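Local atomic coordinates of iminosuccinate reductase (PDB entry 6RQA), a protein that catalyses the NADH-dependent reduction of iminosuccinate to L-aspartate in the beta-hydroxyaspartate cycle, by which the bacterium assimilates glycolate and glyoxylate. Residues Gly66-Leu71 with Gln97-Ile102; Ala120-Asn125 with Ala321-Val326; Gly272-Ala277 with Gly281-Asp286; Ala55-Val60 with Thr262-Gln267. All coordinates share one frame; numbering follows the deposited sequence.

Contact 1: Gly66-Leu71 with Gln97-Ile102; sequences GHEDAL and QKHNLI. With TB (terbium(III) ion), chain D.
Glu68 and Lys98 carry this contact through a salt bridge, their side chains reaching for each other from opposite directions across two loops. NZ of Lys98 lies 2.7 Å from OE2 of Glu68, on the syn lone pair of that oxygen, and the same ammonium makes a weaker bond of 3.1 Å to OE1 of Glu68. The lysine spans the distance because its outer carbons run nearly straight; the glutamate instead bends at chi2 (-80°).

A second ionisable group stands close by without joining in. NE2 of His99 is 4.3 Å from OE1 of Glu68, which comes to the edge of the imidazole near its plane. If the ring were protonated, it would add to the positive field around the carboxylate. His99 also packs on Thr115 of the second subunit.

The metal contact belongs to the neighbouring residue. Asp69 holds a terbium ion with both carboxylate oxygens, OD2 at 2.3 Å and OD1 at 2.7 Å from the ion.

The backbone carries the two acids at the centre of a type I' turn, closed by Ala70 N to His67 O at 3.1 Å. Such turns are typical of tight beta hairpins, and here the turn lies in the connection between antiparallel strands 55-64 and 71-79, tied to the loop joining strands 84-92 and 104-111.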
loop_
_atom_site.group_PDB
_atom_site.type_symbol
_atom_site.label_atom_id
_atom_site.label_comp_id
_atom_site.label_asym_id
_atom_site.label_seq_id
_atom_site.Cartn_x
_atom_site.Cartn_y
_atom_site.Cartn_z
ATOM N N GLY A 66 9.143 0.229 -13.338
ATOM C CA GLY A 66 9.687 0.265 -14.677
ATOM C C GLY A 66 9.532 1.584 -15.401
ATOM O O GLY A 66 10.060 1.729 -16.510
ATOM N N HIS A 67 8.832 2.550 -14.813
ATOM C CA HIS A 67 8.603 3.854 -15.422
ATOM C C HIS A 67 9.479 4.881 -14.720
ATOM O O HIS A 67 9.407 5.027 -13.495
ATOM C CB HIS A 67 7.129 4.246 -15.329
ATOM C CG HIS A 67 6.795 5.516 -16.046
ATOM N ND1 HIS A 67 6.581 5.568 -17.406
ATOM C CD2 HIS A 67 6.636 6.782 -15.591
ATOM C CE1 HIS A 67 6.305 6.811 -17.760
ATOM N NE2 HIS A 67 6.332 7.568 -16.677
ATOM N N GLU A 68 10.310 5.583 -15.498
ATOM C CA GLU A 68 11.219 6.608 -14.980
ATOM C C GLU A 68 12.184 6.043 -13.938
ATOM O O GLU A 68 12.668 6.774 -13.070
ATOM C CB GLU A 68 10.447 7.799 -14.397
ATOM C CG GLU A 68 9.684 8.632 -15.421
ATOM C CD GLU A 68 10.574 9.606 -16.179
ATOM O OE1 GLU A 68 10.044 10.375 -17.010
ATOM O OE2 GLU A 68 11.802 9.609 -15.942
ATOM N N ASP A 69 12.467 4.739 -14.020
ATOM C CA ASP A 69 13.360 4.051 -13.082
ATOM C C ASP A 69 12.905 4.221 -11.636
ATOM O O ASP A 69 13.718 4.189 -10.710
ATOM C CB ASP A 69 14.807 4.526 -13.238
ATOM C CG ASP A 69 15.358 4.269 -14.621
ATOM O OD1 ASP A 69 15.123 3.165 -15.158
ATOM O OD2 ASP A 69 16.020 5.173 -15.173
ATOM N N ALA A 70 11.602 4.388 -11.432
ATOM C CA ALA A 70 11.078 4.754 -10.128
ATOM C C ALA A 70 10.952 3.544 -9.210
ATOM O O ALA A 70 10.724 2.415 -9.653
ATOM C CB ALA A 70 9.717 5.431 -10.274
ATOM N N LEU A 71 11.103 3.800 -7.914
ATOM C CA LEU A 71 10.834 2.829 -6.860
ATOM C C LEU A 71 9.625 3.320 -6.078
ATOM O O LEU A 71 9.665 4.404 -5.487
ATOM C CB LEU A 71 12.042 2.659 -5.939
ATOM C CG LEU A 71 13.112 1.636 -6.329
ATOM C CD1 LEU A 71 12.505 0.245 -6.427
ATOM C CD2 LEU A 71 13.801 2.019 -7.630
ATOM N N GLN A 97 14.998 15.492 -11.321
ATOM C CA GLN A 97 15.620 16.798 -11.508
ATOM C C GLN A 97 15.115 17.483 -12.771
ATOM O O GLN A 97 15.049 18.716 -12.824
ATOM C CB GLN A 97 17.143 16.657 -11.552
ATOM C CG GLN A 97 17.889 17.983 -11.562
ATOM C CD GLN A 97 19.391 17.807 -11.661
ATOM O OE1 GLN A 97 19.898 17.217 -12.616
ATOM N NE2 GLN A 97 20.112 18.314 -10.668
ATOM N N LYS A 98 14.741 16.706 -13.791
ATOM C CA LYS A 98 14.212 17.293 -15.016
ATOM C C LYS A 98 12.829 17.898 -14.815
ATOM O O LYS A 98 12.410 18.736 -15.620
ATOM C CB LYS A 98 14.173 16.245 -16.131
ATOM C CG LYS A 98 13.127 15.164 -15.946
ATOM C CD LYS A 98 13.460 13.953 -16.799
ATOM C CE LYS A 98 12.410 12.866 -16.666
ATOM N NZ LYS A 98 12.786 11.663 -17.457
ATOM N N HIS A 99 12.115 17.492 -13.768
ATOM C CA HIS A 99 10.848 18.104 -13.398
ATOM C C HIS A 99 11.017 19.182 -12.336
ATOM O O HIS A 99 10.016 19.699 -11.829
ATOM C CB HIS A 99 9.868 17.035 -12.905
ATOM C CG HIS A 99 9.566 15.975 -13.919
ATOM N ND1 HIS A 99 8.740 16.193 -15.001
ATOM C CD2 HIS A 99 9.974 14.688 -14.013
ATOM C CE1 HIS A 99 8.656 15.088 -15.719
ATOM N NE2 HIS A 99 9.396 14.159 -15.141
ATOM N N ASN A 100 12.261 19.529 -11.992
ATOM C CA ASN A 100 12.564 20.491 -10.929
ATOM C C ASN A 100 11.970 20.033 -9.596
ATOM O O ASN A 100 11.357 20.806 -8.858
ATOM C CB ASN A 100 12.085 21.899 -11.296
ATOM C CG ASN A 100 12.651 22.965 -10.380
ATOM O OD1 ASN A 100 13.789 22.865 -9.921
ATOM N ND2 ASN A 100 11.854 23.989 -10.100
ATOM N N LEU A 101 12.154 18.752 -9.296
ATOM C CA LEU A 101 11.646 18.152 -8.073
ATOM C C LEU A 101 12.735 17.302 -7.435
ATOM O O LEU A 101 13.626 16.793 -8.119
ATOM C CB LEU A 101 10.404 17.287 -8.342
ATOM C CG LEU A 101 9.142 18.018 -8.802
ATOM C CD1 LEU A 101 8.101 17.028 -9.286
ATOM C CD2 LEU A 101 8.581 18.864 -7.673
ATOM N N ILE A 102 12.659 17.158 -6.111
ATOM C CA ILE A 102 13.579 16.259 -5.431
ATOM C C ILE A 102 13.223 14.816 -5.771
ATOM O O ILE A 102 12.091 14.493 -6.151
ATOM C CB ILE A 102 13.569 16.500 -3.912
ATOM C CG1 ILE A 102 12.203 16.161 -3.316
ATOM C CG2 ILE A 102 13.929 17.947 -3.608
ATOM C CD1 ILE A 102 12.128 16.359 -1.816
HETATM TB TB TB D . 16.663 4.161 -17.156
#

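Contact 2: Ala120-Asn125 with Ala321-Val326; sequences AAVGGN and AVAQAV
Val122 meets Ala323 and Val326 where helix 316-333 lies against the mixed sheet of the ornithine cyclodeaminase/mu-crystallin fold. Each methyl of the strand valine has its own neighbour. CG1 of Val122 approaches CG1 of Val326 at 4.0 Å, and the two side chains meet at a slant. CG2 of Val122 lies 4.4 Å from CB of Ala323, one turn earlier on the helix, and 4.3 Å from the carbonyl O of Ala323. In both valines the touching CG1 stands trans to the backbone nitrogen, with chi1 at -173° in Val122 and 161° in Val326. No hydrogen bond crosses between the segments; the side-chain contacts are methyl to methyl. CA of Val122 and CA of Ala323 are 6.6 Å apart, a close approach consistent with the small side chain of the alanine.

Around this core, Leu127 at the start of helix 125-143 touches Val122, Ala323 and Val326 alike and so closes over the junction. Val25 of strand 22-25 packs against both valines, and Val108 of strand 104-111 reaches Ala323. Backbone bonds from Val122 to Val108 and from Gly123 to Val25 fix the strand between its neighbours, which settles the direction in which Val122 projects. The side chain of Ala323 is about 8 Å from that of Lys88, the probable proton donor and acceptor. Farther along, the chain leaves the strand through Gly123 and Gly124 and turns into helix 125-143, where OD1 of Asn125 accepts a hydrogen bond from the backbone N of Ser106.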
loop_
_atom_site.group_PDB
_atom_site.type_symbol
_atom_site.label_atom_id
_atom_site.label_comp_id
_atom_site.label_asym_id
_atom_site.label_seq_id
_atom_site.Cartn_x
_atom_site.Cartn_y
_atom_site.Cartn_z
ATOM N N ALA A 120 -6.707 11.869 7.283
ATOM C CA ALA A 120 -5.749 12.922 6.983
ATOM C C ALA A 120 -4.824 12.502 5.850
ATOM O O ALA A 120 -4.568 11.314 5.639
ATOM C CB ALA A 120 -4.921 13.293 8.220
ATOM N N ALA A 121 -4.333 13.503 5.121
ATOM C CA ALA A 121 -3.271 13.337 4.134
ATOM C C ALA A 121 -2.237 14.421 4.383
ATOM O O ALA A 121 -2.573 15.609 4.402
ATOM C CB ALA A 121 -3.808 13.423 2.705
ATOM N N VAL A 122 -0.985 14.015 4.585
ATOM C CA VAL A 122 0.085 14.925 4.974
ATOM C C VAL A 122 1.254 14.758 4.015
ATOM O O VAL A 122 1.590 13.634 3.625
ATOM C CB VAL A 122 0.540 14.672 6.428
ATOM C CG1 VAL A 122 1.525 15.737 6.878
ATOM C CG2 VAL A 122 -0.658 14.614 7.363
ATOM N N GLY A 123 1.867 15.874 3.632
ATOM C CA GLY A 123 3.094 15.798 2.858
ATOM C C GLY A 123 4.184 15.090 3.642
ATOM O O GLY A 123 4.372 15.327 4.837
ATOM N N GLY A 124 4.910 14.207 2.960
ATOM C CA GLY A 124 5.830 13.326 3.652
ATOM C C GLY A 124 7.304 13.552 3.391
ATOM O O GLY A 124 8.142 12.862 3.979
ATOM N N ASN A 125 7.644 14.507 2.523
ATOM C CA ASN A 125 9.049 14.745 2.203
ATOM C C ASN A 125 9.822 15.206 3.433
ATOM O O ASN A 125 10.744 14.525 3.897
ATOM C CB ASN A 125 9.169 15.767 1.070
ATOM C CG ASN A 125 8.724 15.210 -0.267
ATOM O OD1 ASN A 125 8.656 13.996 -0.455
ATOM N ND2 ASN A 125 8.422 16.098 -1.208
ATOM N N ALA A 321 3.704 8.275 13.205
ATOM C CA ALA A 321 3.768 9.005 14.467
ATOM C C ALA A 321 4.056 10.482 14.243
ATOM O O ALA A 321 3.453 11.344 14.893
ATOM C CB ALA A 321 4.829 8.389 15.377
ATOM N N VAL A 322 4.971 10.796 13.325
ATOM C CA VAL A 322 5.330 12.192 13.107
ATOM C C VAL A 322 4.249 12.913 12.308
ATOM O O VAL A 322 4.104 14.136 12.421
ATOM C CB VAL A 322 6.709 12.287 12.427
ATOM C CG1 VAL A 322 6.620 11.912 10.953
ATOM C CG2 VAL A 322 7.300 13.674 12.603
ATOM N N ALA A 323 3.464 12.183 11.512
ATOM C CA ALA A 323 2.388 12.814 10.755
ATOM C C ALA A 323 1.162 13.058 11.623
ATOM O O ALA A 323 0.477 14.074 11.462
ATOM C CB ALA A 323 2.017 11.961 9.543
ATOM N N GLN A 324 0.865 12.135 12.542
ATOM C CA GLN A 324 -0.253 12.342 13.457
ATOM C C GLN A 324 -0.033 13.575 14.323
ATOM O O GLN A 324 -0.963 14.354 14.555
ATOM C CB GLN A 324 -0.462 11.101 14.327
ATOM C CG GLN A 324 -1.467 11.287 15.460
ATOM C CD GLN A 324 -2.860 11.645 14.966
ATOM O OE1 GLN A 324 -3.203 11.418 13.804
ATOM N NE2 GLN A 324 -3.671 12.208 15.852
ATOM N N ALA A 325 1.198 13.773 14.803
ATOM C CA ALA A 325 1.506 14.971 15.577
ATOM C C ALA A 325 1.362 16.234 14.735
ATOM O O ALA A 325 0.945 17.278 15.250
ATOM C CB ALA A 325 2.917 14.872 16.154
ATOM N N VAL A 326 1.693 16.156 13.445
ATOM C CA VAL A 326 1.561 17.314 12.564
ATOM C C VAL A 326 0.096 17.692 12.391
ATOM O O VAL A 326 -0.257 18.879 12.402
ATOM C CB VAL A 326 2.241 17.033 11.211
ATOM C CG1 VAL A 326 1.726 17.984 10.144
ATOM C CG2 VAL A 326 3.743 17.162 11.347
#

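Contact 3: Gly272-Ala277 with Gly281-Asp286; sequences GECQHA and GLIRED
The C-terminal end of the short helix 275-279 folds back here on the chain that follows it, with Ala277 meeting Leu282 and Ile283. Gly281 is the first residue to leave helical backbone angles and takes a positive phi, which favours glycine. The carbonyl O of Ala277 then receives the N-H of Ile283 at 3.1 Å between O and N. This bond is reasonably straight at 154°, but the donor stands above the carbonyl plane, 43° out of it, and so misses the lone pairs. The backbone N of Leu282 also comes to 3.0 Å from that oxygen.

Beside this polar link lies an apolar one. Ile283 lays the end of its longer branch against Ala277 of the helix and Cys274 just before Gln275: CG1 and CD1 both come to 3.7 Å from CB of Ala277, and CD1 continues to 4.1 Å from CB of Cys274. That branch is directed there because CG1 sits between the backbone N and carbonyl carbon (chi1 60°). CB of Leu282 is 4.2 Å from CB of Ala277.

All this belongs to the NAD-binding half of the enzyme, a Rossmann-like parallel sheet in which helix 275-279 lies on the path from strand 259-262 to 288-290, the outermost strand within this chain. The side chain of Cys274 is about 12 Å from the bound NAD. The turn leading into the helix is held by other groups: Glu273 bonds to Thr242, an NAD-binding residue, and NE2 of Gln275 gives a hydrogen bond to O of Gly272 at 2.8 Å, in its own amide plane, and another to the carbonyl of Thr244.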
loop_
_atom_site.group_PDB
_atom_site.type_symbol
_atom_site.label_atom_id
_atom_site.label_comp_id
_atom_site.label_asym_id
_atom_site.label_seq_id
_atom_site.Cartn_x
_atom_site.Cartn_y
_atom_site.Cartn_z
ATOM N N GLY A 272 18.938 -3.763 5.635
ATOM C CA GLY A 272 19.727 -2.900 6.485
ATOM C C GLY A 272 21.217 -3.150 6.341
ATOM O O GLY A 272 21.685 -3.858 5.450
ATOM N N GLU A 273 21.975 -2.542 7.256
ATOM C CA GLU A 273 23.429 -2.670 7.215
ATOM C C GLU A 273 23.880 -4.077 7.591
ATOM O O GLU A 273 24.936 -4.530 7.136
ATOM C CB GLU A 273 24.068 -1.633 8.140
ATOM C CG GLU A 273 25.576 -1.486 7.985
ATOM C CD GLU A 273 25.983 -1.073 6.583
ATOM O OE1 GLU A 273 26.886 -1.718 6.011
ATOM O OE2 GLU A 273 25.396 -0.107 6.052
ATOM N N CYS A 274 23.094 -4.782 8.404
ATOM C CA CYS A 274 23.441 -6.135 8.825
ATOM C C CYS A 274 23.287 -7.168 7.717
ATOM O O CYS A 274 23.649 -8.330 7.936
ATOM C CB CYS A 274 22.585 -6.543 10.026
ATOM S SG CYS A 274 22.746 -5.464 11.463
ATOM N N GLN A 275 22.772 -6.788 6.544
ATOM C CA GLN A 275 22.544 -7.756 5.477
ATOM C C GLN A 275 23.831 -8.414 4.996
ATOM O O GLN A 275 23.783 -9.530 4.469
ATOM C CB GLN A 275 21.841 -7.082 4.296
ATOM C CG GLN A 275 22.721 -6.112 3.521
ATOM C CD GLN A 275 21.984 -5.428 2.388
ATOM O OE1 GLN A 275 21.918 -5.945 1.274
ATOM N NE2 GLN A 275 21.424 -4.255 2.668
ATOM N N HIS A 276 24.975 -7.756 5.169
ATOM C CA HIS A 276 26.239 -8.296 4.688
ATOM C C HIS A 276 26.913 -9.190 5.720
ATOM O O HIS A 276 27.481 -10.227 5.361
ATOM C CB HIS A 276 27.170 -7.154 4.280
ATOM C CG HIS A 276 26.546 -6.190 3.321
ATOM N ND1 HIS A 276 26.454 -6.440 1.968
ATOM C CD2 HIS A 276 25.967 -4.983 3.520
ATOM C CE1 HIS A 276 25.851 -5.427 1.374
ATOM N NE2 HIS A 276 25.543 -4.529 2.294
ATOM N N ALA A 277 26.861 -8.812 6.999
ATOM C CA ALA A 277 27.375 -9.683 8.048
ATOM C C ALA A 277 26.486 -10.900 8.267
ATOM O O ALA A 277 26.958 -11.911 8.796
ATOM C CB ALA A 277 27.532 -8.901 9.353
ATOM N N GLY A 281 27.741 -14.998 7.282
ATOM C CA GLY A 281 27.747 -15.857 8.447
ATOM C C GLY A 281 28.442 -15.285 9.660
ATOM O O GLY A 281 28.583 -15.991 10.663
ATOM N N LEU A 282 28.885 -14.026 9.598
ATOM C CA LEU A 282 29.573 -13.419 10.732
ATOM C C LEU A 282 28.650 -13.253 11.931
ATOM O O LEU A 282 29.101 -13.353 13.077
ATOM C CB LEU A 282 30.162 -12.070 10.321
ATOM C CG LEU A 282 31.265 -12.110 9.262
ATOM C CD1 LEU A 282 31.474 -10.733 8.654
ATOM C CD2 LEU A 282 32.560 -12.631 9.864
ATOM N N ILE A 283 27.363 -12.996 11.692
ATOM C CA ILE A 283 26.376 -12.849 12.754
ATOM C C ILE A 283 25.113 -13.601 12.360
ATOM O O ILE A 283 24.916 -13.974 11.201
ATOM C CB ILE A 283 26.034 -11.371 13.045
ATOM C CG1 ILE A 283 25.464 -10.704 11.791
ATOM C CG2 ILE A 283 27.257 -10.620 13.554
ATOM C CD1 ILE A 283 24.945 -9.306 12.024
ATOM N N ARG A 284 24.252 -13.819 13.349
ATOM C CA ARG A 284 22.936 -14.398 13.141
ATOM C C ARG A 284 21.877 -13.406 13.604
ATOM O O ARG A 284 22.141 -12.523 14.424
ATOM C CB ARG A 284 22.789 -15.736 13.878
ATOM C CG ARG A 284 23.323 -15.733 15.302
ATOM C CD ARG A 284 23.242 -17.124 15.915
ATOM N NE ARG A 284 23.709 -17.147 17.298
ATOM C CZ ARG A 284 24.966 -17.387 17.660
ATOM N NH1 ARG A 284 25.299 -17.388 18.943
ATOM N NH2 ARG A 284 25.890 -17.626 16.739
ATOM N N GLU A 285 20.663 -13.559 13.063
ATOM C CA GLU A 285 19.626 -12.556 13.286
ATOM C C GLU A 285 19.207 -12.457 14.747
ATOM O O GLU A 285 18.699 -11.409 15.162
ATOM C CB GLU A 285 18.402 -12.844 12.414
ATOM C CG GLU A 285 17.596 -14.063 12.825
ATOM C CD GLU A 285 16.129 -13.932 12.462
ATOM O OE1 GLU A 285 15.552 -12.849 12.702
ATOM O OE2 GLU A 285 15.553 -14.905 11.932
ATOM N N ASP A 286 19.542 -13.467 15.544
ATOM C CA ASP A 286 19.119 -13.402 16.964
ATOM C C ASP A 286 20.109 -12.555 17.743
ATOM O O ASP A 286 19.841 -12.218 18.861
ATOM C CB ASP A 286 18.783 -14.765 17.567
ATOM C CG ASP A 286 19.731 -15.873 17.190
ATOM O OD1 ASP A 286 19.276 -16.812 16.547
ATOM O OD2 ASP A 286 20.892 -15.804 17.586
#

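Contact 4: Ala55-Val60 with Thr262-Gln267; sequences AYNFPV and TDEVAQ
The amide of Asn57 and the carboxylate of Glu264 meet nearly at right angles, their planes 85° apart, as the two side chains pass alongside one another, pointing opposite ways. ND2 of Asn57 is 3.5 Å from OE1 of Glu264, a loose approach. The stronger hold on this asparagine comes from its other end, where OD1 accepts the backbone N-H of Leu317 at the start of helix 316-333. Within the same segment, Tyr56 presents CE2 to the edge of the Phe58 ring, in the plane of that ring.

A water completes the link. It accepts from the backbone N of Asn57 at 2.9 Å and donates to OE1 of Glu264 at 3.2 Å. The carboxylate arrives there because the glutamate chain first heads away from its own backbone N (chi1 -169°) and then turns at chi2 (69°).

Farther along, CG2 of Val60 faces the terminal amide of Gln267, the two side chains lying roughly perpendicular. Gln267 reaches over with its chain stretched out.

Glu264 occupies the N-cap position of helix 265-270, and its own N-H is gripped by OD1 of Asp263 at 2.6 Å. That acceptor is met on the anti side. Asp263 is held in turn by the hydroxyl of Thr313 and the backbone N of Gly314.

The contact joins strand 55-64, the outermost of the mixed sheet within this chain, which touches the second subunit through Tyr56, to the first turn of a helix in the NAD-binding domain. It is a domain interface beside the cofactor cleft, with the side chain of Gln267 about 8 Å from the bound NAD.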
loop_
_atom_site.group_PDB
_atom_site.type_symbol
_atom_site.label_atom_id
_atom_site.label_comp_id
_atom_site.label_asym_id
_atom_site.label_seq_id
_atom_site.Cartn_x
_atom_site.Cartn_y
_atom_site.Cartn_z
ATOM N N ALA A 55 2.366 -1.901 18.887
ATOM C CA ALA A 55 2.374 -1.331 17.550
ATOM C C ALA A 55 3.252 -2.203 16.667
ATOM O O ALA A 55 4.173 -2.865 17.152
ATOM C CB ALA A 55 2.881 0.115 17.558
ATOM N N TYR A 56 2.958 -2.201 15.369
ATOM C CA TYR A 56 3.726 -3.014 14.437
ATOM C C TYR A 56 3.595 -2.432 13.038
ATOM O O TYR A 56 2.651 -1.698 12.736
ATOM C CB TYR A 56 3.271 -4.479 14.457
ATOM C CG TYR A 56 1.996 -4.751 13.689
ATOM C CD1 TYR A 56 0.756 -4.414 14.217
ATOM C CD2 TYR A 56 2.033 -5.359 12.441
ATOM C CE1 TYR A 56 -0.412 -4.668 13.519
ATOM C CE2 TYR A 56 0.873 -5.618 11.737
ATOM C CZ TYR A 56 -0.347 -5.270 12.279
ATOM O OH TYR A 56 -1.504 -5.529 11.576
ATOM N N ASN A 57 4.556 -2.781 12.189
ATOM C CA ASN A 57 4.589 -2.335 10.805
ATOM C C ASN A 57 4.049 -3.422 9.888
ATOM O O ASN A 57 4.340 -4.607 10.074
ATOM C CB ASN A 57 6.013 -1.969 10.379
ATOM C CG ASN A 57 6.620 -0.889 11.245
ATOM O OD1 ASN A 57 6.354 0.299 11.053
ATOM N ND2 ASN A 57 7.450 -1.292 12.199
ATOM N N PHE A 58 3.270 -3.010 8.891
ATOM C CA PHE A 58 2.764 -3.938 7.897
ATOM C C PHE A 58 3.904 -4.421 7.003
ATOM O O PHE A 58 4.967 -3.799 6.947
ATOM C CB PHE A 58 1.683 -3.273 7.046
ATOM C CG PHE A 58 0.467 -2.852 7.820
ATOM C CD1 PHE A 58 0.203 -3.379 9.074
ATOM C CD2 PHE A 58 -0.420 -1.930 7.288
ATOM C CE1 PHE A 58 -0.915 -2.989 9.782
ATOM C CE2 PHE A 58 -1.540 -1.536 7.993
ATOM C CZ PHE A 58 -1.788 -2.067 9.240
ATOM N N PRO A 59 3.713 -5.541 6.307
ATOM C CA PRO A 59 4.702 -5.959 5.305
ATOM C C PRO A 59 4.885 -4.883 4.244
ATOM O O PRO A 59 3.917 -4.368 3.681
ATOM C CB PRO A 59 4.094 -7.239 4.721
ATOM C CG PRO A 59 3.220 -7.762 5.807
ATOM C CD PRO A 59 2.659 -6.553 6.495
ATOM N N VAL A 60 6.141 -4.541 3.980
ATOM C CA VAL A 60 6.457 -3.423 3.099
ATOM C C VAL A 60 6.281 -3.849 1.648
ATOM O O VAL A 60 6.791 -4.892 1.225
ATOM C CB VAL A 60 7.885 -2.917 3.356
ATOM C CG1 VAL A 60 8.246 -1.818 2.365
ATOM C CG2 VAL A 60 8.021 -2.418 4.786
ATOM N N THR A 262 18.445 -2.249 16.242
ATOM C CA THR A 262 17.746 -1.863 15.023
ATOM C C THR A 262 16.302 -1.524 15.360
ATOM O O THR A 262 15.845 -1.700 16.493
ATOM C CB THR A 262 17.805 -2.971 13.965
ATOM O OG1 THR A 262 17.287 -2.476 12.725
ATOM C CG2 THR A 262 16.973 -4.165 14.402
ATOM N N ASP A 263 15.588 -1.028 14.350
ATOM C CA ASP A 263 14.165 -0.731 14.475
ATOM C C ASP A 263 13.298 -1.929 14.107
ATOM O O ASP A 263 12.339 -2.242 14.822
ATOM C CB ASP A 263 13.802 0.474 13.601
ATOM C CG ASP A 263 14.418 0.402 12.214
ATOM O OD1 ASP A 263 14.875 -0.689 11.812
ATOM O OD2 ASP A 263 14.453 1.445 11.526
ATOM N N GLU A 264 13.620 -2.607 13.008
ATOM C CA GLU A 264 12.928 -3.818 12.590
ATOM C C GLU A 264 13.978 -4.868 12.260
ATOM O O GLU A 264 14.762 -4.688 11.322
ATOM C CB GLU A 264 12.024 -3.552 11.382
ATOM C CG GLU A 264 11.080 -4.695 11.042
ATOM C CD GLU A 264 10.000 -4.892 12.090
ATOM O OE1 GLU A 264 9.692 -3.927 12.821
ATOM O OE2 GLU A 264 9.461 -6.014 12.186
ATOM N N VAL A 265 13.997 -5.955 13.035
ATOM C CA VAL A 265 15.020 -6.983 12.855
ATOM C C VAL A 265 14.877 -7.661 11.499
ATOM O O VAL A 265 15.876 -8.062 10.888
ATOM C CB VAL A 265 14.955 -8.006 14.008
ATOM C CG1 VAL A 265 16.121 -8.982 13.925
ATOM C CG2 VAL A 265 14.940 -7.293 15.353
ATOM N N ALA A 266 13.643 -7.796 11.007
ATOM C CA ALA A 266 13.427 -8.420 9.705
ATOM C C ALA A 266 14.040 -7.591 8.583
ATOM O O ALA A 266 14.644 -8.143 7.656
ATOM C CB ALA A 266 11.932 -8.628 9.468
ATOM N N GLN A 267 13.897 -6.266 8.649
ATOM C CA GLN A 267 14.475 -5.407 7.621
ATOM C C GLN A 267 15.976 -5.228 7.803
ATOM O O GLN A 267 16.698 -5.059 6.814
ATOM C CB GLN A 267 13.784 -4.042 7.621
ATOM C CG GLN A 267 12.277 -4.104 7.415
ATOM C CD GLN A 267 11.635 -2.730 7.381
ATOM O OE1 GLN A 267 12.310 -1.722 7.171
ATOM N NE2 GLN A 267 10.324 -2.683 7.594
HETATM O O HOH W 1 6.625 -4.432 13.473
#

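In the fold
From the N terminus, residues 55-60 open contact 4, and contact 1 closes a short loop of strands, 66-71 to 97-102, nested inside it. Residues 120-125 then open contact 2, with Asn125 packing on Ile102 of contact 1. The chain builds much of the parallel NAD-binding sheet before 262-267 closes contact 4. Contact 3 follows in series, its tight loop nested within contact 2; a probable hydrogen bond from Gly272 to Gln267 joins it to contact 4. Finally 321-326 closes contact 2, whose loop crosses that of contact 4. Contact 1 joins two loops of the mixed sheet, contact 2 packs a helix on it, contact 3 folds the chain back locally in the NAD-binding domain, and contact 4 lies between the two domains.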